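Local coordinates for protein mevalonate 3-kinase (Thermoplasma acidophilum, PDB 4RKS) that catalyses the ATP-dependent phosphorylation of (R)-mevalonate to (R)-3-phosphomevalonate in the alternative mevalonate pathway of isoprenoid biosynthesis, at residues W173-G176 with F177-Y180; Y220-R223 with K224-D228; I41-P44 with V45-T48; D149-N152 with D153-V157. All blocks are in the same frame, centred on the assembly; numbering follows the deposited sequence.

Contact 1 of 4, residues W173-G176 with F177-Y180; sequences WSDG and FHAY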
ATOM      1  N   TRP A 173       7.012  -6.978   9.707  1.00 26.45           N
ATOM      2  CA  TRP A 173       8.008  -6.865  10.785  1.00 27.16           C
ATOM      3  C   TRP A 173       9.332  -6.412  10.202  1.00 23.49           C
ATOM      4  O   TRP A 173       9.702  -6.854   9.127  1.00 26.30           O
ATOM      5  CB  TRP A 173       8.201  -8.211  11.511  1.00 19.07           C
ATOM      6  CG  TRP A 173       6.912  -8.841  11.985  1.00 24.60           C
ATOM      7  CD1 TRP A 173       6.193  -9.820  11.353  1.00 25.31           C
ATOM      8  CD2 TRP A 173       6.177  -8.506  13.167  1.00 27.69           C
ATOM      9  NE1 TRP A 173       5.074 -10.130  12.081  1.00 28.86           N
ATOM     10  CE2 TRP A 173       5.030  -9.329  13.192  1.00 29.12           C
ATOM     11  CE3 TRP A 173       6.373  -7.586  14.203  1.00 23.79           C
ATOM     12  CZ2 TRP A 173       4.089  -9.268  14.218  1.00 28.10           C
ATOM     13  CZ3 TRP A 173       5.441  -7.526  15.222  1.00 28.99           C
ATOM     14  CH2 TRP A 173       4.306  -8.360  15.220  1.00 27.77           C
ATOM     15  N   SER A 174      10.056  -5.553  10.905  1.00 22.58           N
ATOM     16  CA  SER A 174      11.333  -5.063  10.386  1.00 25.01           C
ATOM     17  C   SER A 174      12.193  -4.454  11.482  1.00 25.28           C
ATOM     18  O   SER A 174      11.697  -3.732  12.353  1.00 28.34           O
ATOM     19  CB  SER A 174      11.116  -4.029   9.275  1.00 29.52           C
ATOM     20  OG  SER A 174      12.361  -3.572   8.762  1.00 27.80           O
ATOM     21  N   ASP A 175      13.487  -4.758  11.428  1.00 27.96           N
ATOM     22  CA  ASP A 175      14.459  -4.186  12.345  1.00 28.73           C
ATOM     23  C   ASP A 175      15.400  -3.244  11.596  1.00 35.79           C
ATOM     24  O   ASP A 175      16.428  -2.824  12.118  1.00 33.81           O
ATOM     25  CB  ASP A 175      15.250  -5.296  13.059  1.00 30.97           C
ATOM     26  CG  ASP A 175      15.995  -6.225  12.094  1.00 37.80           C
ATOM     27  OD1 ASP A 175      16.078  -5.938  10.875  1.00 34.67           O
ATOM     28  OD2 ASP A 175      16.507  -7.266  12.566  1.00 43.37           O
ATOM     29  N   GLY A 176      15.047  -2.932  10.358  1.00 30.65           N
ATOM     30  CA  GLY A 176      15.873  -2.068   9.536  1.00 33.18           C
ATOM     31  C   GLY A 176      16.880  -2.807   8.668  1.00 31.40           C
ATOM     32  O   GLY A 176      17.507  -2.205   7.796  1.00 32.73           O
ATOM     33  N   PHE A 177      17.038  -4.108   8.909  1.00 24.69           N
ATOM     34  CA  PHE A 177      17.978  -4.924   8.139  1.00 27.61           C
ATOM     35  C   PHE A 177      17.256  -6.046   7.419  1.00 29.46           C
ATOM     36  O   PHE A 177      17.528  -6.330   6.258  1.00 31.52           O
ATOM     37  CB  PHE A 177      19.057  -5.522   9.048  1.00 32.11           C
ATOM     38  CG  PHE A 177      19.779  -4.508   9.882  1.00 35.51           C
ATOM     39  CD1 PHE A 177      20.799  -3.738   9.332  1.00 39.07           C
ATOM     40  CD2 PHE A 177      19.447  -4.326  11.217  1.00 37.02           C
ATOM     41  CE1 PHE A 177      21.467  -2.801  10.095  1.00 41.36           C
ATOM     42  CE2 PHE A 177      20.112  -3.387  11.993  1.00 42.57           C
ATOM     43  CZ  PHE A 177      21.126  -2.624  11.430  1.00 41.23           C
ATOM     44  N   HIS A 178      16.346  -6.694   8.138  1.00 27.94           N
ATOM     45  CA  HIS A 178      15.536  -7.770   7.603  1.00 29.77           C
ATOM     46  C   HIS A 178      14.068  -7.465   7.839  1.00 32.08           C
ATOM     47  O   HIS A 178      13.686  -7.056   8.931  1.00 28.02           O
ATOM     48  CB  HIS A 178      15.928  -9.101   8.242  1.00 31.16           C
ATOM     49  CG  HIS A 178      17.368  -9.460   8.023  1.00 40.12           C
ATOM     50  ND1 HIS A 178      18.342  -9.252   8.976  1.00 45.96           N
ATOM     51  CD2 HIS A 178      18.003  -9.980   6.945  1.00 42.91           C
ATOM     52  CE1 HIS A 178      19.512  -9.643   8.501  1.00 42.68           C
ATOM     53  NE2 HIS A 178      19.333 -10.088   7.270  1.00 43.39           N
ATOM     54  N   ALA A 179      13.254  -7.659   6.805  1.00 19.02           N
ATOM     55  CA  ALA A 179      11.816  -7.403   6.901  1.00 21.61           C
ATOM     56  C   ALA A 179      11.030  -8.613   6.411  1.00 24.89           C
ATOM     57  O   ALA A 179      11.440  -9.323   5.468  1.00 21.05           O
ATOM     58  CB  ALA A 179      11.430  -6.151   6.115  1.00 20.37           C
ATOM     59  N   TYR A 180       9.893  -8.851   7.054  1.00 18.60           N
ATOM     60  CA  TYR A 180       9.088 -10.017   6.737  1.00 18.16           C
ATOM     61  C   TYR A 180       7.581  -9.731   6.877  1.00 22.72           C
ATOM     62  O   TYR A 180       7.116  -9.306   7.934  1.00 21.85           O
ATOM     63  CB  TYR A 180       9.513 -11.191   7.637  1.00 29.65           C
ATOM     64  CG  TYR A 180       8.805 -12.489   7.316  1.00 28.99           C
ATOM     65  CD1 TYR A 180       7.591 -12.809   7.917  1.00 28.94           C
ATOM     66  CD2 TYR A 180       9.342 -13.386   6.395  1.00 26.15           C
ATOM     67  CE1 TYR A 180       6.928 -13.994   7.613  1.00 33.06           C
ATOM     68  CE2 TYR A 180       8.692 -14.577   6.088  1.00 25.51           C
ATOM     69  CZ  TYR A 180       7.486 -14.874   6.697  1.00 33.40           C
ATOM     70  OH  TYR A 180       6.836 -16.051   6.396  1.00 32.70           O
TER
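Trp-173 and Tyr-180 form an antiparallel hydrogen-bonded pair, and the next pair inward, Ser-174 with Ala-179, is a non-hydrogen-bonded one whose CA atoms lie 4.2 Å apart. The backbone bonds of the first pair, Trp-173 N to Tyr-180 O and Tyr-180 N to Trp-173 O, are both 2.9 Å. Beyond the strand ends, Asp-175 N gives a weak bond to His-178 O. The loop is gripped by one carboxylate oxygen, Asp-175 OD1, which takes two backbone N-H groups: that of His-178 at 2.9 Å and almost straight (177°), met nearly along the C-O axis, and that of Phe-177, which arrives on the anti side and out of the carboxylate plane. CG of Asp-175 sits between its own backbone N and carbonyl carbon (chi1 58°), which turns the carboxylate over the turn; the bond to Phe-177 makes this an Asx turn. Ser-174 OG adds an ST turn by accepting from Gly-176 N at 3.2 Å, and also bonds the carbonyl of Pro-49. Glycine suits position 176 because the backbone there has a positive phi of 92°, where a CB would press on the preceding carbonyl oxygen. Trp-173 and Tyr-180 share one face of the hairpin, Ser-174 and Ala-179 the other, where Ser-174 CB meets Ala-179 CB at 3.8 Å. The indole NE1 bonds Glu-182. Two antiparallel bridges closed by a short connection make this the tip of the beta hairpin of strands 169-174 and 179-185, its turn held here by an Asx turn and an ST turn.

Contact 2 of 4, residues Y220-R223 with K224-D228; sequences YPAR and KKHAD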
ATOM      1  N   TYR A 220      11.621   9.987  17.120  1.00 29.87           N
ATOM      2  CA  TYR A 220      11.652   8.882  16.163  1.00 30.26           C
ATOM      3  C   TYR A 220      12.030   7.537  16.787  1.00 30.52           C
ATOM      4  O   TYR A 220      11.392   6.528  16.467  1.00 32.13           O
ATOM      5  CB  TYR A 220      12.585   9.174  14.985  1.00 29.51           C
ATOM      6  CG  TYR A 220      12.482   8.122  13.898  1.00 28.62           C
ATOM      7  CD1 TYR A 220      11.268   7.871  13.269  1.00 30.06           C
ATOM      8  CD2 TYR A 220      13.589   7.386  13.504  1.00 27.18           C
ATOM      9  CE1 TYR A 220      11.158   6.907  12.278  1.00 34.41           C
ATOM     10  CE2 TYR A 220      13.494   6.439  12.509  1.00 32.71           C
ATOM     11  CZ  TYR A 220      12.273   6.193  11.907  1.00 31.53           C
ATOM     12  OH  TYR A 220      12.178   5.242  10.923  1.00 22.60           O
ATOM     13  N   PRO A 221      13.062   7.500  17.656  1.00 34.01           N
ATOM     14  CA  PRO A 221      13.345   6.198  18.272  1.00 35.92           C
ATOM     15  C   PRO A 221      12.167   5.566  19.010  1.00 29.17           C
ATOM     16  O   PRO A 221      11.987   4.356  18.901  1.00 38.28           O
ATOM     17  CB  PRO A 221      14.479   6.508  19.261  1.00 38.12           C
ATOM     18  CG  PRO A 221      14.986   7.872  18.913  1.00 39.16           C
ATOM     19  CD  PRO A 221      14.226   8.402  17.751  1.00 38.97           C
ATOM     20  N   ALA A 222      11.394   6.356  19.750  1.00 31.57           N
ATOM     21  CA  ALA A 222      10.233   5.827  20.466  1.00 33.17           C
ATOM     22  C   ALA A 222       9.112   5.437  19.506  1.00 32.54           C
ATOM     23  O   ALA A 222       8.355   4.505  19.772  1.00 32.24           O
ATOM     24  CB  ALA A 222       9.719   6.839  21.472  1.00 32.31           C
ATOM     25  N   ARG A 223       8.997   6.170  18.404  1.00 32.64           N
ATOM     26  CA  ARG A 223       7.978   5.885  17.391  1.00 30.62           C
ATOM     27  C   ARG A 223       8.182   4.487  16.824  1.00 25.97           C
ATOM     28  O   ARG A 223       7.226   3.733  16.663  1.00 28.10           O
ATOM     29  CB  ARG A 223       8.019   6.933  16.274  1.00 32.86           C
ATOM     30  CG  ARG A 223       7.216   6.589  15.017  1.00 35.94           C
ATOM     31  CD  ARG A 223       5.732   6.400  15.301  1.00 33.35           C
ATOM     32  NE  ARG A 223       5.048   5.804  14.158  1.00 28.51           N
ATOM     33  CZ  ARG A 223       3.881   5.166  14.220  1.00 32.87           C
ATOM     34  NH1 ARG A 223       3.251   5.039  15.380  1.00 30.27           N
ATOM     35  NH2 ARG A 223       3.343   4.641  13.119  1.00 26.91           N
ATOM     36  N   LYS A 224       9.432   4.135  16.543  1.00 23.47           N
ATOM     37  CA  LYS A 224       9.742   2.823  15.984  1.00 27.99           C
ATOM     38  C   LYS A 224       9.334   1.708  16.934  1.00 32.02           C
ATOM     39  O   LYS A 224       8.838   0.672  16.502  1.00 33.79           O
ATOM     40  CB  LYS A 224      11.238   2.709  15.653  1.00 22.74           C
ATOM     41  CG  LYS A 224      11.666   3.603  14.505  1.00 30.55           C
ATOM     42  CD  LYS A 224      13.136   3.909  14.568  1.00 37.54           C
ATOM     43  CE  LYS A 224      13.957   2.659  14.520  1.00 36.31           C
ATOM     44  NZ  LYS A 224      15.401   2.989  14.399  1.00 28.57           N
ATOM     45  N   LYS A 225       9.549   1.923  18.230  1.00 34.58           N
ATOM     46  CA  LYS A 225       9.141   0.946  19.234  1.00 35.49           C
ATOM     47  C   LYS A 225       7.617   0.898  19.392  1.00 33.01           C
ATOM     48  O   LYS A 225       7.033  -0.184  19.507  1.00 33.21           O
ATOM     49  CB  LYS A 225       9.813   1.253  20.575  1.00 42.09           C
ATOM     50  CG  LYS A 225      11.314   0.975  20.552  1.00 51.39           C
ATOM     51  CD  LYS A 225      11.899   0.934  21.951  1.00 61.22           C
ATOM     52  CE  LYS A 225      13.359   0.527  21.924  1.00 64.74           C
ATOM     53  NZ  LYS A 225      13.836   0.162  23.286  1.00 69.64           N
ATOM     54  N   HIS A 226       6.983   2.069  19.382  1.00 23.39           N
ATOM     55  CA  HIS A 226       5.522   2.181  19.454  1.00 30.10           C
ATOM     56  C   HIS A 226       4.868   1.493  18.262  1.00 35.05           C
ATOM     57  O   HIS A 226       3.787   0.901  18.378  1.00 29.95           O
ATOM     58  CB  HIS A 226       5.081   3.650  19.493  1.00 37.31           C
ATOM     59  CG  HIS A 226       5.409   4.360  20.772  1.00 49.93           C
ATOM     60  ND1 HIS A 226       5.501   5.735  20.858  1.00 53.39           N
ATOM     61  CD2 HIS A 226       5.662   3.889  22.017  1.00 54.84           C
ATOM     62  CE1 HIS A 226       5.799   6.078  22.099  1.00 51.39           C
ATOM     63  NE2 HIS A 226       5.902   4.977  22.822  1.00 53.69           N
ATOM     64  N   ALA A 227       5.521   1.596  17.107  1.00 34.85           N
ATOM     65  CA  ALA A 227       5.011   0.975  15.896  1.00 29.63           C
ATOM     66  C   ALA A 227       4.949  -0.532  16.094  1.00 28.62           C
ATOM     67  O   ALA A 227       3.924  -1.148  15.815  1.00 23.39           O
ATOM     68  CB  ALA A 227       5.875   1.328  14.701  1.00 27.76           C
ATOM     69  N   ASP A 228       6.040  -1.111  16.596  1.00 26.17           N
ATOM     70  CA  ASP A 228       6.129  -2.555  16.793  1.00 26.03           C
ATOM     71  C   ASP A 228       5.089  -3.007  17.813  1.00 25.70           C
ATOM     72  O   ASP A 228       4.454  -4.047  17.645  1.00 26.00           O
ATOM     73  CB  ASP A 228       7.542  -2.966  17.243  1.00 25.98           C
ATOM     74  CG  ASP A 228       7.790  -4.460  17.101  1.00 34.79           C
ATOM     75  OD1 ASP A 228       8.012  -4.932  15.958  1.00 31.80           O
ATOM     76  OD2 ASP A 228       7.764  -5.162  18.135  1.00 38.17           O
TER
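Tyr-220 and Lys-224 stand one helical turn apart at the start of the alpha helix 220-238, and the whole contact follows the i to i+4 spacing of that helix. Backbone bonds come first: Lys-224 N reaches Tyr-220 O at 3.1 Å, and His-226 N and Ala-227 N reach the oxygens of Ala-222 and Arg-223, each at 2.8 Å. Pro-221 suits the first turn, where a residue without an N-H costs no helical bond. The apolar contacts centre on a CH-pi interaction: Lys-224 CD lies over one face of the tyrosine ring, 3.7 Å from its centroid and 30° off the normal. The lysine is put there by a CG placed anti to the carbonyl carbon (chi1 -68°), while a later bend at chi3 turns the chain beyond CD. In this way the aliphatic part of a long polar side chain covers an aromatic face, while Tyr-220 OH bonds the carbonyl of Gly-39. Ala-227, whose side chain is a single methyl, lays CB over one face of the Arg-223 guanidinium, 4.4 Å from CZ. The polar ends are held from outside the helix turn. Arg-223 NH1 makes a salt bridge with Asp-253 and NH2 bonds the carbonyl of Leu-37, which links this helix to helix 243-262 and to the loop that contributes to the mevalonate pocket. His-226 ND1 is hydrogen-bonded to Glu-256. The imidazole of His-226 also lies against the preceding turn, with the carbonyl oxygen of Ala-222 3.1 Å above the ring plane and offset toward its rim.

Contact 3 of 4, residues I41-P44 with V45-T48; sequences IANP and VTRT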
ATOM      1  N   ILE A  41      13.236   4.707   5.833  1.00 27.99           N
ATOM      2  CA  ILE A  41      13.750   3.658   4.968  1.00 24.03           C
ATOM      3  C   ILE A  41      15.268   3.510   5.216  1.00 30.99           C
ATOM      4  O   ILE A  41      15.986   4.506   5.315  1.00 30.62           O
ATOM      5  CB  ILE A  41      13.409   3.995   3.478  1.00 39.68           C
ATOM      6  CG1 ILE A  41      12.405   2.998   2.918  1.00 40.75           C
ATOM      7  CG2 ILE A  41      14.635   4.084   2.605  1.00 44.81           C
ATOM      8  CD1 ILE A  41      11.113   2.984   3.656  1.00 38.27           C
ATOM      9  N   ALA A  42      15.743   2.274   5.350  1.00 29.17           N
ATOM     10  CA  ALA A  42      17.136   2.014   5.752  1.00 28.63           C
ATOM     11  C   ALA A  42      18.154   2.474   4.721  1.00 30.03           C
ATOM     12  O   ALA A  42      19.269   2.864   5.064  1.00 29.39           O
ATOM     13  CB  ALA A  42      17.335   0.541   6.024  1.00 32.83           C
ATOM     14  N   ASN A  43      17.753   2.428   3.461  1.00 32.73           N
ATOM     15  CA  ASN A  43      18.655   2.688   2.351  1.00 40.17           C
ATOM     16  C   ASN A  43      17.864   3.022   1.079  1.00 37.52           C
ATOM     17  O   ASN A  43      16.851   2.391   0.802  1.00 40.85           O
ATOM     18  CB  ASN A  43      19.555   1.473   2.134  1.00 46.62           C
ATOM     19  CG  ASN A  43      20.424   1.615   0.927  1.00 53.58           C
ATOM     20  OD1 ASN A  43      20.015   1.286  -0.185  1.00 51.31           O
ATOM     21  ND2 ASN A  43      21.632   2.123   1.129  1.00 60.25           N
ATOM     22  N   PRO A  44      18.317   4.025   0.311  1.00 40.64           N
ATOM     23  CA  PRO A  44      17.596   4.495  -0.888  1.00 41.79           C
ATOM     24  C   PRO A  44      17.478   3.478  -2.033  1.00 41.63           C
ATOM     25  O   PRO A  44      16.623   3.636  -2.910  1.00 40.71           O
ATOM     26  CB  PRO A  44      18.432   5.700  -1.349  1.00 44.49           C
ATOM     27  CG  PRO A  44      19.773   5.516  -0.708  1.00 47.98           C
ATOM     28  CD  PRO A  44      19.488   4.866   0.610  1.00 44.45           C
ATOM     29  N   VAL A  45      18.326   2.459  -2.036  1.00 37.56           N
ATOM     30  CA  VAL A  45      18.285   1.465  -3.101  1.00 41.90           C
ATOM     31  C   VAL A  45      17.388   0.273  -2.746  1.00 39.46           C
ATOM     32  O   VAL A  45      16.414   0.002  -3.444  1.00 44.38           O
ATOM     33  CB  VAL A  45      19.686   0.947  -3.439  1.00 44.88           C
ATOM     34  CG1 VAL A  45      19.619   0.018  -4.644  1.00 47.39           C
ATOM     35  CG2 VAL A  45      20.641   2.120  -3.714  1.00 43.46           C
ATOM     36  N   THR A  46      17.721  -0.426  -1.662  1.00 31.37           N
ATOM     37  CA  THR A  46      16.978  -1.601  -1.224  1.00 37.00           C
ATOM     38  C   THR A  46      15.638  -1.241  -0.584  1.00 27.03           C
ATOM     39  O   THR A  46      14.695  -2.039  -0.594  1.00 27.88           O
ATOM     40  CB  THR A  46      17.792  -2.413  -0.216  1.00 41.24           C
ATOM     41  OG1 THR A  46      17.909  -1.670   1.005  1.00 48.57           O
ATOM     42  CG2 THR A  46      19.168  -2.680  -0.768  1.00 41.60           C
ATOM     43  N   ARG A  47      15.592  -0.049   0.001  1.00 30.60           N
ATOM     44  CA  ARG A  47      14.387   0.545   0.578  1.00 30.32           C
ATOM     45  C   ARG A  47      13.747  -0.290   1.681  1.00 28.47           C
ATOM     46  O   ARG A  47      12.531  -0.262   1.850  1.00 28.23           O
ATOM     47  CB  ARG A  47      13.361   0.836  -0.522  1.00 31.19           C
ATOM     48  CG  ARG A  47      13.914   1.666  -1.680  1.00 33.69           C
ATOM     49  CD  ARG A  47      12.800   2.434  -2.364  1.00 42.61           C
ATOM     50  NE  ARG A  47      12.313   3.509  -1.503  1.00 52.14           N
ATOM     51  CZ  ARG A  47      11.478   4.470  -1.889  1.00 53.99           C
ATOM     52  NH1 ARG A  47      11.013   4.499  -3.132  1.00 63.05           N
ATOM     53  NH2 ARG A  47      11.106   5.403  -1.029  1.00 46.02           N
ATOM     54  N   THR A  48      14.567  -0.997   2.456  1.00 29.37           N
ATOM     55  CA  THR A  48      14.073  -1.712   3.637  1.00 29.26           C
ATOM     56  C   THR A  48      13.447  -0.758   4.675  1.00 26.89           C
ATOM     57  O   THR A  48      14.056   0.239   5.043  1.00 30.33           O
ATOM     58  CB  THR A  48      15.211  -2.512   4.301  1.00 30.01           C
ATOM     59  OG1 THR A  48      15.832  -3.339   3.314  1.00 29.49           O
ATOM     60  CG2 THR A  48      14.690  -3.394   5.443  1.00 27.69           C
TER
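Asn-43 and Thr-46 cross at about a right angle, the asparagine CB lying 3.7 Å from Thr-46 OG1, and the amide oxygen beyond it is the anchor of the loop. With CG anti to the backbone N of Asn-43 (chi1 175°), OD1 reaches over the turn to two successive N-H groups. Val-45 N lies 2.8 Å from OD1 of Asn-43 but comes from above the carbonyl plane, 45° out of it, while Thr-46 N, 3.2 Å from the same OD1, lies in the plane on a lone pair. Arg-47 N completes the set by bonding the backbone oxygen of Asn-43, so that the side chain and main chain of one residue together form an Asx motif. Pro-44 suits its place between Asn-43 and Val-45: its ring restricts phi to near the value the turn needs, and because OD1 is bonded by the two residues after it, the missing N-H costs nothing. Further out the two arms of the loop are joined by a nearly straight bond, 2.7 Å from Ala-42 N to Thr-48 O. The methyl of Ala-42 packs against Thr-48 CB. Ile-41 CG1 meets Arg-47 O at 3.4 Å and lies obliquely to the guanidinium, an apolar branch bordering a charged one. Arg-47 has a left-handed backbone conformation (phi 59°) at the end of the turn, from which the chain returns to pair with Ala-42. An uncharged amide thus shapes the turn, while the positive charge of Arg-47 is balanced by salt bridges from NH2 to Asp-208 and Glu-159, tying the loop electrostatically to a substrate-binding carboxylate.

Contact 4 of 4, residues D149-N152 with D153-V157; sequences DVEN and DLRAV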
ATOM      1  N   ASP A 149      10.829 -14.101  -0.267  1.00 24.94           N
ATOM      2  CA  ASP A 149      12.109 -13.761  -0.910  1.00 30.10           C
ATOM      3  C   ASP A 149      11.911 -12.771  -2.053  1.00 25.12           C
ATOM      4  O   ASP A 149      12.656 -11.804  -2.165  1.00 23.84           O
ATOM      5  CB  ASP A 149      12.820 -15.005  -1.466  1.00 30.52           C
ATOM      6  CG  ASP A 149      13.518 -15.828  -0.392  1.00 47.62           C
ATOM      7  OD1 ASP A 149      13.864 -15.268   0.668  1.00 55.48           O
ATOM      8  OD2 ASP A 149      13.737 -17.037  -0.622  1.00 48.99           O
ATOM      9  N   VAL A 150      10.937 -13.037  -2.918  1.00 17.91           N
ATOM     10  CA  VAL A 150      10.657 -12.130  -4.046  1.00 22.00           C
ATOM     11  C   VAL A 150      10.326 -10.730  -3.509  1.00 22.80           C
ATOM     12  O   VAL A 150      10.800  -9.710  -4.038  1.00 18.35           O
ATOM     13  CB  VAL A 150       9.491 -12.644  -4.946  1.00 24.66           C
ATOM     14  CG1 VAL A 150       9.061 -11.576  -5.970  1.00 21.57           C
ATOM     15  CG2 VAL A 150       9.874 -13.908  -5.656  1.00 17.84           C
ATOM     16  N   GLU A 151       9.554 -10.694  -2.425  1.00 21.48           N
ATOM     17  CA  GLU A 151       9.188  -9.440  -1.777  1.00 21.01           C
ATOM     18  C   GLU A 151      10.396  -8.561  -1.449  1.00 26.73           C
ATOM     19  O   GLU A 151      10.334  -7.350  -1.619  1.00 26.19           O
ATOM     20  CB  GLU A 151       8.418  -9.694  -0.485  1.00 19.63           C
ATOM     21  CG  GLU A 151       7.917  -8.396   0.153  1.00 20.43           C
ATOM     22  CD  GLU A 151       7.239  -8.622   1.496  1.00 25.78           C
ATOM     23  OE1 GLU A 151       6.585  -9.670   1.665  1.00 25.18           O
ATOM     24  OE2 GLU A 151       7.370  -7.759   2.388  1.00 27.13           O
ATOM     25  N   ASN A 152      11.478  -9.169  -0.966  1.00 21.09           N
ATOM     26  CA  ASN A 152      12.692  -8.409  -0.629  1.00 24.35           C
ATOM     27  C   ASN A 152      13.190  -7.604  -1.826  1.00 25.01           C
ATOM     28  O   ASN A 152      13.563  -6.441  -1.682  1.00 25.99           O
ATOM     29  CB  ASN A 152      13.802  -9.345  -0.125  1.00 26.28           C
ATOM     30  CG  ASN A 152      13.531  -9.882   1.274  1.00 27.70           C
ATOM     31  OD1 ASN A 152      12.984  -9.185   2.124  1.00 32.18           O
ATOM     32  ND2 ASN A 152      13.925 -11.131   1.521  1.00 28.17           N
ATOM     33  N   ASP A 153      13.159  -8.224  -3.008  1.00 25.96           N
ATOM     34  CA  ASP A 153      13.541  -7.565  -4.255  1.00 24.99           C
ATOM     35  C   ASP A 153      12.531  -6.502  -4.710  1.00 27.22           C
ATOM     36  O   ASP A 153      12.916  -5.499  -5.321  1.00 26.17           O
ATOM     37  CB  ASP A 153      13.729  -8.598  -5.374  1.00 20.17           C
ATOM     38  CG  ASP A 153      14.812  -9.636  -5.047  1.00 31.12           C
ATOM     39  OD1 ASP A 153      15.906  -9.238  -4.595  1.00 30.28           O
ATOM     40  OD2 ASP A 153      14.560 -10.850  -5.229  1.00 32.90           O
ATOM     41  N   LEU A 154      11.249  -6.707  -4.406  1.00 23.57           N
ATOM     42  CA  LEU A 154      10.220  -5.779  -4.862  1.00 23.47           C
ATOM     43  C   LEU A 154      10.253  -4.435  -4.136  1.00 24.95           C
ATOM     44  O   LEU A 154       9.684  -3.462  -4.621  1.00 26.71           O
ATOM     45  CB  LEU A 154       8.823  -6.381  -4.696  1.00 19.47           C
ATOM     46  CG  LEU A 154       8.510  -7.683  -5.432  1.00 28.13           C
ATOM     47  CD1 LEU A 154       7.077  -8.109  -5.110  1.00 18.83           C
ATOM     48  CD2 LEU A 154       8.741  -7.567  -6.938  1.00 26.91           C
ATOM     49  N   ARG A 155      10.888  -4.375  -2.970  1.00 24.34           N
ATOM     50  CA  ARG A 155      10.825  -3.147  -2.173  1.00 30.72           C
ATOM     51  C   ARG A 155      11.587  -1.998  -2.821  1.00 31.78           C
ATOM     52  O   ARG A 155      11.309  -0.827  -2.541  1.00 31.88           O
ATOM     53  CB  ARG A 155      11.333  -3.397  -0.745  1.00 26.60           C
ATOM     54  CG  ARG A 155      10.343  -4.201   0.081  1.00 23.84           C
ATOM     55  CD  ARG A 155      10.645  -4.206   1.585  1.00 27.70           C
ATOM     56  NE  ARG A 155       9.956  -5.329   2.213  1.00 28.04           N
ATOM     57  CZ  ARG A 155      10.547  -6.490   2.451  1.00 27.06           C
ATOM     58  NH1 ARG A 155      11.831  -6.635   2.160  1.00 31.83           N
ATOM     59  NH2 ARG A 155       9.875  -7.490   2.990  1.00 26.85           N
ATOM     60  N   ALA A 156      12.517  -2.335  -3.715  1.00 29.95           N
ATOM     61  CA  ALA A 156      13.265  -1.334  -4.457  1.00 35.24           C
ATOM     62  C   ALA A 156      12.322  -0.555  -5.358  1.00 35.62           C
ATOM     63  O   ALA A 156      12.567   0.598  -5.686  1.00 32.44           O
ATOM     64  CB  ALA A 156      14.379  -1.988  -5.281  1.00 35.78           C
ATOM     65  N   VAL A 157      11.239  -1.208  -5.757  1.00 32.22           N
ATOM     66  CA  VAL A 157      10.223  -0.572  -6.553  1.00 31.00           C
ATOM     67  C   VAL A 157       9.272   0.215  -5.641  1.00 38.21           C
ATOM     68  O   VAL A 157       8.932   1.355  -5.932  1.00 38.83           O
ATOM     69  CB  VAL A 157       9.459  -1.615  -7.382  1.00 29.88           C
ATOM     70  CG1 VAL A 157       8.342  -0.958  -8.178  1.00 27.49           C
ATOM     71  CG2 VAL A 157      10.441  -2.337  -8.309  1.00 31.51           C
TER
HETATM   72  O   HOH W   1       6.982  -4.608   1.843  1.00 31.84           O
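Asp-153 sets its CB 3.4 Å from the carbonyl oxygen of Val-150, one turn back along the helix, with CG beside its own backbone N. That puts the carboxylate on the flank of the helix, where OD2 is hydrogen-bonded to the hydroxyl of Tyr-100. Leu-154 follows on the buried side. Its N donates to Val-150 O at 3.1 Å, and its branched CG comes to 4.0 Å from CG1 of Val-150, an apolar pair of the kind that suits the inner face of a helix; Ala-161 of the next helix touches the leucine. These contacts belong to the helix that starts at residue 147, in the N-terminal part of this GHMP-family kinase. Arg-155 has only a weak backbone bond, to Glu-151 O, but its side chain meets Glu-151 at i to i+4 spacing and Asn-152 at i to i+3. The chain runs extended from CG to NE, and the rotation at chi4 (96°) turns the guanidinium so that NH1 and NH2 face the two acceptors. NH2 makes a salt bridge with Glu-151 OE2 at 2.6 Å, approached from above the carboxylate plane, the two planes standing 69° apart. NH1 gives a straighter bond (162°) to Asn-152 OD1 at 2.8 Å; here the acceptor lies at the guanidinium edge, close to its plane, and the bond uses an amide lone pair. Asn-152 and Arg-155 run side by side, pointing the same way. A water donates to Glu-151 OE2 and accepts from Arg-155 NE at 3.1 Å, so three nitrogens of the guanidinium are engaged, while Thr-181 OG1 also hydrogen-bonds OE2.

From the N terminus, contact 3 comes first, closing a small turn in the loop between strands 24-34 and 53-59. Contact 4 follows within helix 147-154 and the residues after it, then contact 1 at the tip of hairpin 169-174/179-185, and last contact 2 at the start of helix 220-238. All four run in series; none nests in or crosses another. In space, contacts 1, 3 and 4 form a cluster with neighbouring centres about 11 to 12 Å apart: Ala-42 meets Gly-176, Arg-47 meets Arg-155, and Arg-155 meets Ala-179. Contact 2 joins from the C-terminal domain by packing Asp-228 against Trp-173.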